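Local coordinates for mutual gliding-motility protein MglA (Myxococcus xanthus DK 1622, PDB 6H17), which binds and hydrolyses GTP as a cytosolic small GTPase switch that coordinates adventurous and social gliding and sets the direction and speed of movement, at residues Q30-Y33 against N34-A38; S48-T51 against D52-L55; A148-V151 against E152-R155; Q167-A170 against P171-V174. One frame throughout, in Å; residues are numbered along the deposited sequence.

Contact 1. Residues Q30-Y33 against N34-A38; sequences QYIY and NKTAA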
loop_
_atom_site.group_PDB
_atom_site.type_symbol
_atom_site.label_atom_id
_atom_site.label_comp_id
_atom_site.label_asym_id
_atom_site.label_seq_id
_atom_site.Cartn_x
_atom_site.Cartn_y
_atom_site.Cartn_z
ATOM N N GLN A 30 11.221 0.939 1.132
ATOM C CA GLN A 30 12.684 0.916 1.214
ATOM C C GLN A 30 13.206 -0.508 1.115
ATOM O O GLN A 30 14.197 -0.773 0.419
ATOM C CB GLN A 30 13.150 1.588 2.513
ATOM C CG GLN A 30 12.918 3.086 2.502
ATOM C CD GLN A 30 13.104 3.816 3.834
ATOM O OE1 GLN A 30 12.911 3.270 4.930
ATOM N NE2 GLN A 30 13.445 5.099 3.727
ATOM N N TYR A 31 12.567 -1.457 1.811
ATOM C CA TYR A 31 13.003 -2.845 1.739
ATOM C C TYR A 31 12.792 -3.389 0.331
ATOM O O TYR A 31 13.676 -4.046 -0.236
ATOM C CB TYR A 31 12.238 -3.705 2.758
ATOM C CG TYR A 31 12.802 -5.105 2.813
ATOM C CD1 TYR A 31 13.881 -5.388 3.629
ATOM C CD2 TYR A 31 12.317 -6.112 1.984
ATOM C CE1 TYR A 31 14.459 -6.639 3.631
ATOM C CE2 TYR A 31 12.874 -7.379 2.011
ATOM C CZ TYR A 31 13.946 -7.624 2.824
ATOM O OH TYR A 31 14.541 -8.870 2.854
ATOM N N ILE A 32 11.619 -3.127 -0.256
ATOM C CA ILE A 32 11.343 -3.564 -1.628
ATOM C C ILE A 32 12.419 -3.035 -2.573
ATOM O O ILE A 32 12.982 -3.776 -3.395
ATOM C CB ILE A 32 9.935 -3.131 -2.063
ATOM C CG1 ILE A 32 8.878 -3.863 -1.235
ATOM C CG2 ILE A 32 9.727 -3.424 -3.541
ATOM C CD1 ILE A 32 7.491 -3.230 -1.310
ATOM N N TYR A 33 12.715 -1.747 -2.491
ATOM C CA TYR A 33 13.745 -1.189 -3.359
ATOM C C TYR A 33 15.089 -1.859 -3.120
ATOM O O TYR A 33 15.794 -2.234 -4.068
ATOM C CB TYR A 33 13.857 0.320 -3.143
ATOM C CG TYR A 33 14.966 0.916 -3.962
ATOM C CD1 TYR A 33 14.823 1.102 -5.330
ATOM C CD2 TYR A 33 16.166 1.267 -3.378
ATOM C CE1 TYR A 33 15.849 1.617 -6.096
ATOM C CE2 TYR A 33 17.196 1.798 -4.134
ATOM C CZ TYR A 33 17.013 1.971 -5.487
ATOM O OH TYR A 33 18.041 2.500 -6.259
ATOM N N ASN A 34 15.474 -2.008 -1.856
ATOM C CA ASN A 34 16.808 -2.516 -1.563
ATOM C C ASN A 34 16.992 -3.937 -2.064
ATOM O O ASN A 34 18.100 -4.317 -2.477
ATOM C CB ASN A 34 17.073 -2.455 -0.057
ATOM C CG ASN A 34 17.265 -1.053 0.447
ATOM O OD1 ASN A 34 17.506 -0.135 -0.323
ATOM N ND2 ASN A 34 17.177 -0.882 1.763
ATOM N N LYS A 35 15.944 -4.752 -1.988
ATOM C CA LYS A 35 16.048 -6.178 -2.245
ATOM C C LYS A 35 15.493 -6.627 -3.591
ATOM O O LYS A 35 15.529 -7.825 -3.885
ATOM C CB LYS A 35 15.412 -6.974 -1.103
ATOM C CG LYS A 35 16.108 -6.786 0.212
ATOM C CD LYS A 35 17.554 -7.217 0.194
ATOM C CE LYS A 35 18.145 -7.075 1.587
ATOM N NZ LYS A 35 19.092 -8.173 1.891
ATOM N N THR A 36 15.042 -5.726 -4.435
ATOM C CA THR A 36 14.586 -6.097 -5.767
ATOM C C THR A 36 15.756 -6.030 -6.727
ATOM O O THR A 36 16.614 -5.153 -6.626
ATOM C CB THR A 36 13.461 -5.160 -6.210
ATOM O OG1 THR A 36 12.317 -5.413 -5.402
ATOM C CG2 THR A 36 13.084 -5.384 -7.660
ATOM N N ALA A 37 15.762 -6.951 -7.690
ATOM C CA ALA A 37 16.792 -6.966 -8.718
ATOM C C ALA A 37 16.809 -5.652 -9.487
ATOM O O ALA A 37 15.764 -5.071 -9.787
ATOM C CB ALA A 37 16.508 -8.120 -9.679
ATOM N N ALA A 38 18.010 -5.191 -9.841
ATOM C CA ALA A 38 18.129 -3.905 -10.510
ATOM C C ALA A 38 17.349 -3.864 -11.819
ATOM O O ALA A 38 16.909 -2.793 -12.247
ATOM C CB ALA A 38 19.604 -3.584 -10.756
HETATM O O HOH W 1 17.318 -9.358 4.164
#
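Asn34 N donates to Gln30 O at 2.9 Å and Lys35 N to Tyr31 O at 3.0 Å, the i to i+4 bonds of the last turn of helix 25-35, the helix that follows the phosphate-binding loop in this Ras-like GTPase. The turn illustrates how a helix end is finished by its side chains. Across one flank lie Tyr31 and Lys35. Tyr31, whose chi1 of -173° sets CG beside its carbonyl carbon, sends its ring along the helix toward Lys35, and Lys35 CG rests over one face, 3.8 Å from the ring centroid and displaced toward the rim: a CH-pi contact made by the aliphatic part of the lysine. The chain of Lys35 bends at chi2 and carries its ammonium past the ring, so that a single water bridges Lys35 NZ and Tyr31 OH, 3.1 Å from each. Cutting Tyr31 back to an alanine is likely to take the ring face from Lys35 CG and the phenol from the bridging water. Next to this flank, Ile32 points into the protein, against Val176 of helix 176-193 and Leu60 and Leu62 of strand 52-62. Tyr33 makes a cation-pi contact with Lys41, whose NZ also bonds to the carbonyl oxygens of Tyr33 and Thr36. Thr36, the first residue to leave helical angles, closes the turn: its N makes a weak bond to Ile32 O, while its hydroxyl OG1 donates to that same oxygen at 2.7 Å, tilted 33° from the carbonyl plane.

Contact 2. Residues S48-T51 against D52-L55; sequences STET and DRTL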
loop_
_atom_site.group_PDB
_atom_site.type_symbol
_atom_site.label_atom_id
_atom_site.label_comp_id
_atom_site.label_asym_id
_atom_site.label_seq_id
_atom_site.Cartn_x
_atom_site.Cartn_y
_atom_site.Cartn_z
ATOM N N SER A 48 7.707 15.844 -2.039
ATOM C CA SER A 48 7.052 16.839 -1.200
ATOM C C SER A 48 6.916 18.083 -2.054
ATOM O O SER A 48 7.383 18.115 -3.193
ATOM C CB SER A 48 7.855 17.105 0.068
ATOM O OG SER A 48 9.133 17.633 -0.225
ATOM N N THR A 49 6.269 19.106 -1.516
ATOM C CA THR A 49 6.086 20.344 -2.253
ATOM C C THR A 49 6.704 21.535 -1.534
ATOM O O THR A 49 7.012 21.483 -0.341
ATOM C CB THR A 49 4.609 20.656 -2.552
ATOM O OG1 THR A 49 3.946 21.062 -1.353
ATOM C CG2 THR A 49 3.899 19.462 -3.151
ATOM N N GLU A 50 6.867 22.627 -2.274
ATOM C CA GLU A 50 7.421 23.840 -1.694
ATOM C C GLU A 50 6.559 24.362 -0.553
ATOM O O GLU A 50 7.077 25.014 0.362
ATOM C CB GLU A 50 7.579 24.898 -2.777
ATOM C CG GLU A 50 8.625 24.538 -3.818
ATOM C CD GLU A 50 10.015 24.528 -3.243
ATOM O OE1 GLU A 50 10.247 25.249 -2.249
ATOM O OE2 GLU A 50 10.890 23.818 -3.765
ATOM N N THR A 51 5.255 24.084 -0.579
ATOM C CA THR A 51 4.361 24.552 0.481
ATOM C C THR A 51 4.618 23.835 1.800
ATOM O O THR A 51 4.392 24.421 2.867
ATOM C CB THR A 51 2.910 24.330 0.053
ATOM O OG1 THR A 51 2.600 25.214 -1.030
ATOM C CG2 THR A 51 1.949 24.587 1.212
ATOM N N ASP A 52 5.047 22.575 1.765
ATOM C CA ASP A 52 5.372 21.841 2.994
ATOM C C ASP A 52 6.476 20.846 2.629
ATOM O O ASP A 52 6.214 19.680 2.308
ATOM C CB ASP A 52 4.157 21.153 3.593
ATOM C CG ASP A 52 4.427 20.575 4.972
ATOM O OD1 ASP A 52 5.606 20.503 5.386
ATOM O OD2 ASP A 52 3.449 20.192 5.652
ATOM N N ARG A 53 7.716 21.331 2.682
ATOM C CA ARG A 53 8.818 20.627 2.056
ATOM C C ARG A 53 9.187 19.345 2.772
ATOM O O ARG A 53 9.886 18.503 2.195
ATOM C CB ARG A 53 10.084 21.471 2.053
ATOM C CG ARG A 53 9.976 22.809 1.416
ATOM C CD ARG A 53 11.149 23.622 1.917
ATOM N NE ARG A 53 12.387 22.954 1.539
ATOM C CZ ARG A 53 12.902 23.010 0.318
ATOM N NH1 ARG A 53 12.287 23.713 -0.626
ATOM N NH2 ARG A 53 14.026 22.370 0.037
ATOM N N THR A 54 8.805 19.205 4.038
ATOM C CA THR A 54 9.147 18.016 4.810
ATOM C C THR A 54 7.971 17.072 4.959
ATOM O O THR A 54 8.050 16.107 5.734
ATOM C CB THR A 54 9.748 18.388 6.168
ATOM O OG1 THR A 54 8.836 19.214 6.888
ATOM C CG2 THR A 54 11.065 19.123 5.980
ATOM N N LEU A 55 6.897 17.283 4.204
ATOM C CA LEU A 55 5.756 16.366 4.223
ATOM C C LEU A 55 6.014 15.371 3.105
ATOM O O LEU A 55 5.642 15.596 1.951
ATOM C CB LEU A 55 4.450 17.122 4.033
ATOM C CG LEU A 55 3.182 16.266 4.038
ATOM C CD1 LEU A 55 3.027 15.568 5.371
ATOM C CD2 LEU A 55 1.976 17.144 3.718
HETATM O O HOH W 2 4.427 18.604 0.742
HETATM O O HOH W 3 13.602 23.485 -3.851
HETATM O O HOH W 4 7.901 24.137 3.312
#
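Ser48 and Glu50 reach across to Arg53 at the tip of the beta hairpin made by strands 45-49 and 52-62, where two successive type I turns, Thr49 to Asp52 and Asp52 to Leu55, carry the chain round. It is a worked example of a solvent-facing hairpin end held by side chains and water as much as by the backbone. Asp52 comes first in the second segment. Its N closes the first turn through a weak bond to Thr49 O at 3.1 Å, and its carbonyl accepts from a water that in turn accepts a hydrogen bond from Thr49 N, so this water links the two arms of the turn. Arg53 follows and carries most of the side-chain contact. Its N reaches a second water that also donates to Glu50 O, and its CA lies 3.1 Å from Thr49 O in a CA-H...O contact. The side chain bends at chi3 (60°) and comes back alongside that of Glu50, the two pointing the same way. Glu50 OE1 meets NH1 at the guanidinium edge, in its plane, in a salt bridge, although carboxylate and guanidinium planes stand 54° apart; a third water donates to OE2. Leu55 ends the second turn, its N bonded to Asp52 O, and its side chain turns to Pro80 and Tyr85. From the first strand, Ser48 has its OG between the backbone N and the carbonyl carbon (chi1 62°), from where it donates to Arg53 O at 2.7 Å, arriving above the carbonyl plane and not on a lone pair.

Contact 3. Residues A148-V151 against E152-R155; sequences AVTV and EEMR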
loop_
_atom_site.group_PDB
_atom_site.type_symbol
_atom_site.label_atom_id
_atom_site.label_comp_id
_atom_site.label_asym_id
_atom_site.label_seq_id
_atom_site.Cartn_x
_atom_site.Cartn_y
_atom_site.Cartn_z
ATOM N N ALA A 148 3.309 -5.673 20.802
ATOM C CA ALA A 148 2.451 -6.026 19.682
ATOM C C ALA A 148 1.239 -6.812 20.158
ATOM O O ALA A 148 1.351 -7.728 20.979
ATOM C CB ALA A 148 3.230 -6.864 18.669
ATOM N N VAL A 149 0.077 -6.455 19.616
ATOM C CA VAL A 149 -1.162 -7.209 19.824
ATOM C C VAL A 149 -1.040 -8.571 19.151
ATOM O O VAL A 149 -0.285 -8.749 18.199
ATOM C CB VAL A 149 -2.288 -6.347 19.207
ATOM C CG1 VAL A 149 -3.609 -7.087 19.106
ATOM C CG2 VAL A 149 -2.455 -5.064 20.030
ATOM N N THR A 150 -1.774 -9.560 19.652
ATOM C CA THR A 150 -1.683 -10.866 19.009
ATOM C C THR A 150 -2.290 -10.807 17.604
ATOM O O THR A 150 -3.125 -9.954 17.293
ATOM C CB THR A 150 -2.397 -11.954 19.818
ATOM O OG1 THR A 150 -3.811 -11.758 19.705
ATOM C CG2 THR A 150 -1.981 -11.939 21.261
ATOM N N VAL A 151 -1.850 -11.722 16.740
ATOM C CA VAL A 151 -2.342 -11.719 15.363
ATOM C C VAL A 151 -3.850 -11.944 15.338
ATOM O O VAL A 151 -4.583 -11.308 14.575
ATOM C CB VAL A 151 -1.593 -12.760 14.513
ATOM C CG1 VAL A 151 -2.277 -12.881 13.147
ATOM C CG2 VAL A 151 -0.152 -12.377 14.360
ATOM N N GLU A 152 -4.338 -12.854 16.174
ATOM C CA GLU A 152 -5.767 -13.117 16.218
ATOM C C GLU A 152 -6.535 -11.862 16.598
ATOM O O GLU A 152 -7.602 -11.586 16.045
ATOM C CB GLU A 152 -6.056 -14.236 17.213
ATOM C CG GLU A 152 -7.508 -14.668 17.236
ATOM C CD GLU A 152 -7.781 -15.766 18.251
ATOM O OE1 GLU A 152 -8.923 -16.271 18.282
ATOM O OE2 GLU A 152 -6.860 -16.124 19.016
ATOM N N GLU A 153 -6.011 -11.088 17.550
ATOM C CA GLU A 153 -6.683 -9.855 17.943
ATOM C C GLU A 153 -6.600 -8.790 16.848
ATOM O O GLU A 153 -7.546 -8.009 16.666
ATOM C CB GLU A 153 -6.098 -9.328 19.251
ATOM C CG GLU A 153 -6.425 -10.155 20.450
ATOM C CD GLU A 153 -5.400 -9.957 21.577
ATOM O OE1 GLU A 153 -5.478 -10.710 22.555
ATOM O OE2 GLU A 153 -4.518 -9.081 21.470
ATOM N N MET A 154 -5.486 -8.737 16.110
ATOM C CA MET A 154 -5.398 -7.822 14.973
ATOM C C MET A 154 -6.456 -8.152 13.929
ATOM O O MET A 154 -7.121 -7.253 13.395
ATOM C CB MET A 154 -4.017 -7.914 14.327
ATOM C CG MET A 154 -2.878 -7.359 15.171
ATOM S SD MET A 154 -2.859 -5.565 15.447
ATOM C CE MET A 154 -2.311 -4.972 13.878
ATOM N N ARG A 155 -6.635 -9.446 13.643
ATOM C CA ARG A 155 -7.614 -9.875 12.656
ATOM C C ARG A 155 -9.020 -9.526 13.116
ATOM O O ARG A 155 -9.831 -9.004 12.342
ATOM C CB ARG A 155 -7.475 -11.385 12.455
ATOM C CG ARG A 155 -8.486 -11.970 11.477
ATOM C CD ARG A 155 -8.356 -13.493 11.386
ATOM N NE ARG A 155 -6.961 -13.905 11.222
ATOM C CZ ARG A 155 -6.273 -14.655 12.083
ATOM N NH1 ARG A 155 -6.837 -15.128 13.190
ATOM N NH2 ARG A 155 -5.011 -14.953 11.819
HETATM O O HOH W 5 -5.165 -13.755 21.048
#
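Thr150 and Glu153 lean across each other at an oblique angle, each side chain turned back to the other's backbone. Thr150 holds OG1 between its own N and carbonyl carbon (chi1 72°), which turns the hydroxyl toward the first turn of the helix to accept from Glu153 N at 3.2 Å. In return the extended chain of Glu153 brings OE2 to Thr150 N, a weak bond of 3.3 Å. A water 2.8 Å from Thr150 OG1 makes a weak bond to Glu153 OE1 as donor. On the inner side Val149 crosses the root of Glu153, its CG1 3.4 Å from Glu153 CB, while its CB faces Met154 SD at 3.9 Å. Met154, bent at chi2 and chi3, leads on to Ser105 and Tyr140. Val151 and Arg155 also pass at a slant: Val151 CG1 lies 3.7 Å from Arg155 NH2, and the guanidinium, through NE, forms a salt bridge with Glu165. Backbone bonds from Met154 N to Thr150 O and from Arg155 N to Val151 O begin the helical pattern. The two reciprocal bonds between Thr150 and Glu153 make a capping box, with Thr150 as N-cap of helix 151-158.

Contact 4. Residues Q167-A170 against P171-V174; sequences QAVA and PTGV. With GSP (5'-guanosine-diphosphate-monothiophosphate), chain C.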
loop_
_atom_site.group_PDB
_atom_site.type_symbol
_atom_site.label_atom_id
_atom_site.label_comp_id
_atom_site.label_asym_id
_atom_site.label_seq_id
_atom_site.Cartn_x
_atom_site.Cartn_y
_atom_site.Cartn_z
ATOM N N GLN A 167 1.630 -11.038 8.377
ATOM C CA GLN A 167 2.500 -10.551 9.437
ATOM C C GLN A 167 3.762 -9.963 8.829
ATOM O O GLN A 167 4.314 -10.524 7.880
ATOM C CB GLN A 167 2.935 -11.712 10.329
ATOM C CG GLN A 167 1.882 -12.244 11.231
ATOM C CD GLN A 167 2.498 -13.108 12.312
ATOM O OE1 GLN A 167 3.289 -12.638 13.138
ATOM N NE2 GLN A 167 2.171 -14.380 12.293
ATOM N N ALA A 168 4.246 -8.859 9.398
ATOM C CA ALA A 168 5.452 -8.236 8.878
ATOM C C ALA A 168 6.344 -7.649 9.957
ATOM O O ALA A 168 5.893 -7.275 11.051
ATOM C CB ALA A 168 5.126 -7.140 7.874
ATOM N N VAL A 169 7.632 -7.578 9.607
ATOM C CA VAL A 169 8.634 -6.782 10.318
ATOM C C VAL A 169 9.352 -6.022 9.200
ATOM O O VAL A 169 10.330 -6.511 8.623
ATOM C CB VAL A 169 9.611 -7.623 11.141
ATOM C CG1 VAL A 169 10.565 -6.724 11.904
ATOM C CG2 VAL A 169 8.872 -8.526 12.092
ATOM N N ALA A 170 8.827 -4.858 8.840
ATOM C CA ALA A 170 9.257 -4.256 7.580
ATOM C C ALA A 170 10.760 -3.997 7.506
ATOM O O ALA A 170 11.337 -4.213 6.421
ATOM C CB ALA A 170 8.436 -2.998 7.281
ATOM N N PRO A 171 11.450 -3.538 8.554
ATOM C CA PRO A 171 12.881 -3.232 8.405
ATOM C C PRO A 171 13.720 -4.439 8.049
ATOM O O PRO A 171 14.769 -4.282 7.411
ATOM C CB PRO A 171 13.272 -2.648 9.771
ATOM C CG PRO A 171 11.976 -2.099 10.306
ATOM C CD PRO A 171 10.924 -3.080 9.852
ATOM N N THR A 172 13.319 -5.635 8.475
ATOM C CA THR A 172 14.069 -6.850 8.185
ATOM C C THR A 172 13.481 -7.636 7.023
ATOM O O THR A 172 14.052 -8.661 6.624
ATOM C CB THR A 172 14.147 -7.748 9.413
ATOM O OG1 THR A 172 12.810 -8.154 9.738
ATOM C CG2 THR A 172 14.798 -7.027 10.605
ATOM N N GLY A 173 12.373 -7.180 6.468
ATOM C CA GLY A 173 11.755 -7.798 5.325
ATOM C C GLY A 173 10.704 -8.846 5.612
ATOM O O GLY A 173 10.080 -9.339 4.657
ATOM N N VAL A 174 10.466 -9.211 6.871
ATOM C CA VAL A 174 9.467 -10.246 7.147
ATOM C C VAL A 174 8.141 -9.801 6.548
ATOM O O VAL A 174 7.653 -8.701 6.846
ATOM C CB VAL A 174 9.339 -10.498 8.644
ATOM C CG1 VAL A 174 8.228 -11.526 8.891
ATOM C CG2 VAL A 174 10.648 -10.947 9.277
HETATM P PG GSP C . 4.489 8.420 7.880
HETATM O O3B GSP C . 5.124 7.007 8.463
HETATM S S1G GSP C . 4.578 9.642 9.300
HETATM O O2G GSP C . 5.335 8.768 6.638
HETATM O O3G GSP C . 3.061 8.071 7.451
HETATM P PB GSP C . 5.499 5.639 7.758
HETATM O O1B GSP C . 4.348 4.705 7.799
HETATM O O2B GSP C . 6.097 5.881 6.425
HETATM P PA GSP C . 8.109 4.643 8.517
HETATM O O1A GSP C . 8.160 3.563 7.544
HETATM O O2A GSP C . 8.928 5.835 8.272
HETATM O O3A GSP C . 6.604 5.077 8.788
HETATM O "O5'" GSP C . 8.457 3.980 9.928
HETATM C "C5'" GSP C . 8.429 4.760 11.113
HETATM C "C4'" GSP C . 9.377 4.175 12.153
HETATM O "O4'" GSP C . 8.945 2.845 12.503
HETATM C "C3'" GSP C . 10.784 4.046 11.631
HETATM O "O3'" GSP C . 11.703 4.355 12.667
HETATM C "C2'" GSP C . 10.939 2.578 11.238
HETATM O "O2'" GSP C . 12.240 2.070 11.292
HETATM C "C1'" GSP C . 10.012 1.936 12.280
HETATM N N9 GSP C . 9.470 0.643 11.886
HETATM C C8 GSP C . 8.824 0.373 10.720
HETATM N N7 GSP C . 8.463 -0.927 10.692
HETATM C C5 GSP C . 8.893 -1.485 11.868
HETATM C C6 GSP C . 8.820 -2.777 12.384
HETATM O O6 GSP C . 8.280 -3.756 11.815
HETATM N N1 GSP C . 9.390 -2.966 13.604
HETATM C C2 GSP C . 9.987 -1.955 14.314
HETATM N N2 GSP C . 10.500 -2.224 15.502
HETATM N N3 GSP C . 10.076 -0.695 13.831
HETATM C C4 GSP C . 9.528 -0.504 12.616
#
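The loop between strand 165-167 and helix 176-193 forms part of the guanine pocket, in the place where Ras-like GTPases carry their base-recognition SAK-type loop, and here it folds into a tight turn around one carbonyl. Ala170 N makes a weak bond of 3.2 Å to O6 of the bound nucleotide, and the ring of Pro171 lies close to the purine, its CD 3.3 Å from C5. The turn that presents them is gathered on Val169 O. Thr172 N donates to this oxygen at 3.1 Å and Thr172 OG1 at 3.2 Å, both from the same face of the carbonyl plane; the hydroxyl can do so because it sits between its own N and carbonyl carbon (chi1 64°). Gly173 N bonds to Ala170 O and, weakly, to Val169 O, at backbone angles (phi 92°) where a CB would be jammed against the preceding carbonyl. A single antiparallel bridge, with Val169 N bonded to Val174 O at 3.0 Å, closes the base of the turn. Beside it the valines cross obliquely, where Val169 CB lies 3.8 Å from Val174 CB, and Val169 CG1 lies 3.4 Å from Thr172 OG1. A glycine in place of Val169 would probably leave Val174 without its apolar partner and the turn beside O6 less firmly packed. Ala170 N also bonds to Asn141 OD1, at the end of strand 136-141, whose Gln139 meets Ala168, while Ala170 and Pro171 rest on Thr27 of helix 25-35.

In the fold
Each of the four contacts is formed within one continuous run of residues, and they follow in series along the chain without nesting or crossing. Contact 1 finishes helix 25-35; contact 2 then turns the hairpin of strands 45-49 and 52-62, its centre about 26 Å from that of contact 1 and touching none of the others. Far along the sequence, contact 3 starts helix 151-158, and contact 4 closes the loop leading into helix 176-193. Space reunites what sequence separates: Tyr31 CZ of contact 1 packs 3.3 Å from Gly173 CA of contact 4, and Val151 CG2 of contact 3 lies 3.4 Å from Gln167 CD, so that 167-174 touches both the end of helix 25-35 and the start of helix 151-158.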